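Local coordinates for protein putative glycyl-glycine endopeptidase lytM (Ruminococcus gnavus, PDB 3NYY) that is probably a metallopeptidase of the M23 (LytM) family that cuts peptidoglycan cross-bridges in the cell wall, at residues 173-178 with 215-220. Numbering follows the deposited sequence.
Sequences FYYAHL and VHLHLG
The rings of His177, His216 and His218 gather on one side of two antiparallel strands in the peptidase M23 fold, 173-176 and 216-220, with His177 at the corner that follows 173-176. His216 and His218 form the HxH motif; by analogy with LytM, His218 would probably be a zinc ligand and His216 and His177 catalytic. The His177 and His216 rings meet at a slant, planes 37° apart, with His177 CD2 3.4 Å from His216 NE2. His216 reaches this place with CG between the backbone N and the carbonyl carbon (chi1 71°), its ND1 bound to Pro214 O. His177 ND1 is likewise held by Ser202 O, and His218 CB lies against the edge of the His177 ring. A hydrogen bond from His218 ND1 to Asp129 OD1 helps set the rotation of its ring. Further along, the His218 and Tyr174 rings meet rim to rim at 74°, His218 CD2 lying 3.7 Å from Tyr174 CE2.

The other face is mostly apolar, though Tyr175 OH is hydrogen-bonded to Met145 N. Leu219 runs alongside Tyr175, its CD1 over one face of the phenol ring, 4.0 Å from the centroid, while Leu217 CD1 packs on Tyr175 CB. Between the faces, Tyr174 and Gly220 exchange a nearly straight reciprocal pair of backbone bonds, and Ala176 N binds His218 O; the return bond from His218 N is weak. Beyond it, one water donates to both Ala176 O and His216 O; a second, in the plane of the His216 ring and 2.7 Å from His216 NE2, weakly accepts from His177 NE2.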
loop_
_atom_site.group_PDB
_atom_site.type_symbol
_atom_site.label_atom_id
_atom_site.label_comp_id
_atom_site.label_asym_id
_atom_site.label_seq_id
_atom_site.Cartn_x
_atom_site.Cartn_y
_atom_site.Cartn_z
ATOM N N PHE A 173 0.910 19.454 8.256
ATOM C CA PHE A 173 1.506 18.177 7.882
ATOM C C PHE A 173 1.745 17.360 9.134
ATOM O O PHE A 173 2.423 17.810 10.054
ATOM C CB PHE A 173 2.808 18.437 7.111
ATOM C CG PHE A 173 2.570 18.915 5.707
ATOM C CD1 PHE A 173 2.143 20.207 5.424
ATOM C CD2 PHE A 173 2.739 18.027 4.656
ATOM C CE1 PHE A 173 1.871 20.582 4.089
ATOM C CE2 PHE A 173 2.508 18.387 3.362
ATOM C CZ PHE A 173 2.059 19.671 3.063
ATOM N N TYR A 174 1.192 16.144 9.155
ATOM C CA TYR A 174 1.147 15.293 10.315
ATOM C C TYR A 174 1.995 14.077 10.106
ATOM O O TYR A 174 1.780 13.380 9.131
ATOM C CB TYR A 174 -0.327 14.898 10.525
ATOM C CG TYR A 174 -0.640 13.912 11.631
ATOM C CD1 TYR A 174 -0.465 14.253 12.968
ATOM C CD2 TYR A 174 -1.142 12.651 11.349
ATOM C CE1 TYR A 174 -0.794 13.333 13.964
ATOM C CE2 TYR A 174 -1.481 11.772 12.347
ATOM C CZ TYR A 174 -1.310 12.118 13.655
ATOM O OH TYR A 174 -1.623 11.222 14.678
ATOM N N TYR A 175 2.950 13.839 11.015
ATOM C CA TYR A 175 3.921 12.739 10.890
ATOM C C TYR A 175 3.783 11.894 12.140
ATOM O O TYR A 175 4.033 12.374 13.254
ATOM C CB TYR A 175 5.343 13.267 10.773
ATOM C CG TYR A 175 5.578 14.235 9.629
ATOM C CD1 TYR A 175 5.213 15.582 9.751
ATOM C CD2 TYR A 175 6.250 13.835 8.476
ATOM C CE1 TYR A 175 5.436 16.503 8.728
ATOM C CE2 TYR A 175 6.489 14.735 7.457
ATOM C CZ TYR A 175 6.071 16.072 7.564
ATOM O OH TYR A 175 6.291 16.936 6.476
ATOM N N ALA A 176 3.403 10.628 11.980
ATOM C CA ALA A 176 3.047 9.760 13.106
ATOM C C ALA A 176 3.775 8.404 13.132
ATOM O O ALA A 176 4.398 7.965 12.150
ATOM C CB ALA A 176 1.514 9.543 13.150
ATOM N N HIS A 177 3.749 7.816 14.335
ATOM C CA HIS A 177 4.347 6.511 14.694
ATOM C C HIS A 177 5.864 6.524 14.771
ATOM O O HIS A 177 6.484 5.441 14.727
ATOM C CB HIS A 177 3.843 5.390 13.780
ATOM C CG HIS A 177 2.359 5.347 13.675
ATOM N ND1 HIS A 177 1.551 5.168 14.776
ATOM C CD2 HIS A 177 1.525 5.554 12.628
ATOM C CE1 HIS A 177 0.280 5.243 14.406
ATOM N NE2 HIS A 177 0.237 5.484 13.111
ATOM N N LEU A 178 6.447 7.722 14.942
ATOM C CA LEU A 178 7.894 7.893 15.022
ATOM C C LEU A 178 8.487 7.097 16.218
ATOM O O LEU A 178 7.855 6.966 17.292
ATOM C CB LEU A 178 8.289 9.375 15.174
ATOM C CG LEU A 178 7.813 10.323 14.063
ATOM C CD1 LEU A 178 8.129 11.803 14.487
ATOM C CD2 LEU A 178 8.501 9.978 12.749
ATOM N N VAL A 215 6.737 -1.181 11.025
ATOM C CA VAL A 215 7.380 0.127 10.963
ATOM C C VAL A 215 6.922 0.840 9.688
ATOM O O VAL A 215 6.992 0.301 8.578
ATOM C CB VAL A 215 8.905 -0.006 11.022
ATOM C CG1 VAL A 215 9.616 1.314 10.701
ATOM C CG2 VAL A 215 9.335 -0.511 12.428
ATOM N N HIS A 216 6.419 2.060 9.872
ATOM C CA HIS A 216 5.961 2.892 8.800
ATOM C C HIS A 216 5.807 4.309 9.283
ATOM O O HIS A 216 5.664 4.576 10.497
ATOM C CB HIS A 216 4.598 2.401 8.271
ATOM C CG HIS A 216 3.439 2.629 9.184
ATOM N ND1 HIS A 216 3.250 1.961 10.380
ATOM C CD2 HIS A 216 2.376 3.461 9.043
ATOM C CE1 HIS A 216 2.138 2.413 10.951
ATOM N NE2 HIS A 216 1.573 3.302 10.147
ATOM N N LEU A 217 5.853 5.224 8.318
ATOM C CA LEU A 217 5.476 6.620 8.593
ATOM C C LEU A 217 4.034 6.808 8.173
ATOM O O LEU A 217 3.686 6.560 7.013
ATOM C CB LEU A 217 6.288 7.608 7.755
ATOM C CG LEU A 217 5.840 9.062 7.863
ATOM C CD1 LEU A 217 5.963 9.680 9.328
ATOM C CD2 LEU A 217 6.628 9.932 6.838
ATOM N N HIS A 218 3.170 7.228 9.098
ATOM C CA HIS A 218 1.846 7.680 8.682
ATOM C C HIS A 218 1.934 9.182 8.427
ATOM O O HIS A 218 2.311 9.947 9.336
ATOM C CB HIS A 218 0.762 7.365 9.720
ATOM C CG HIS A 218 -0.547 7.983 9.383
ATOM N ND1 HIS A 218 -1.458 7.357 8.556
ATOM C CD2 HIS A 218 -1.069 9.198 9.689
ATOM C CE1 HIS A 218 -2.501 8.166 8.382
ATOM N NE2 HIS A 218 -2.308 9.275 9.082
ATOM N N LEU A 219 1.561 9.591 7.212
ATOM C CA LEU A 219 1.535 11.018 6.813
ATOM C C LEU A 219 0.096 11.434 6.627
ATOM O O LEU A 219 -0.676 10.781 5.908
ATOM C CB LEU A 219 2.316 11.254 5.532
ATOM C CG LEU A 219 2.209 12.735 5.057
ATOM C CD1 LEU A 219 3.212 13.549 6.015
ATOM C CD2 LEU A 219 2.466 12.873 3.582
ATOM N N GLY A 220 -0.266 12.544 7.267
ATOM C CA GLY A 220 -1.545 13.183 7.057
ATOM C C GLY A 220 -1.346 14.628 6.651
ATOM O O GLY A 220 -0.345 15.241 6.962
HETATM O O HOH W 1 7.031 6.621 11.773
HETATM O O HOH W 2 -1.020 4.109 10.464
#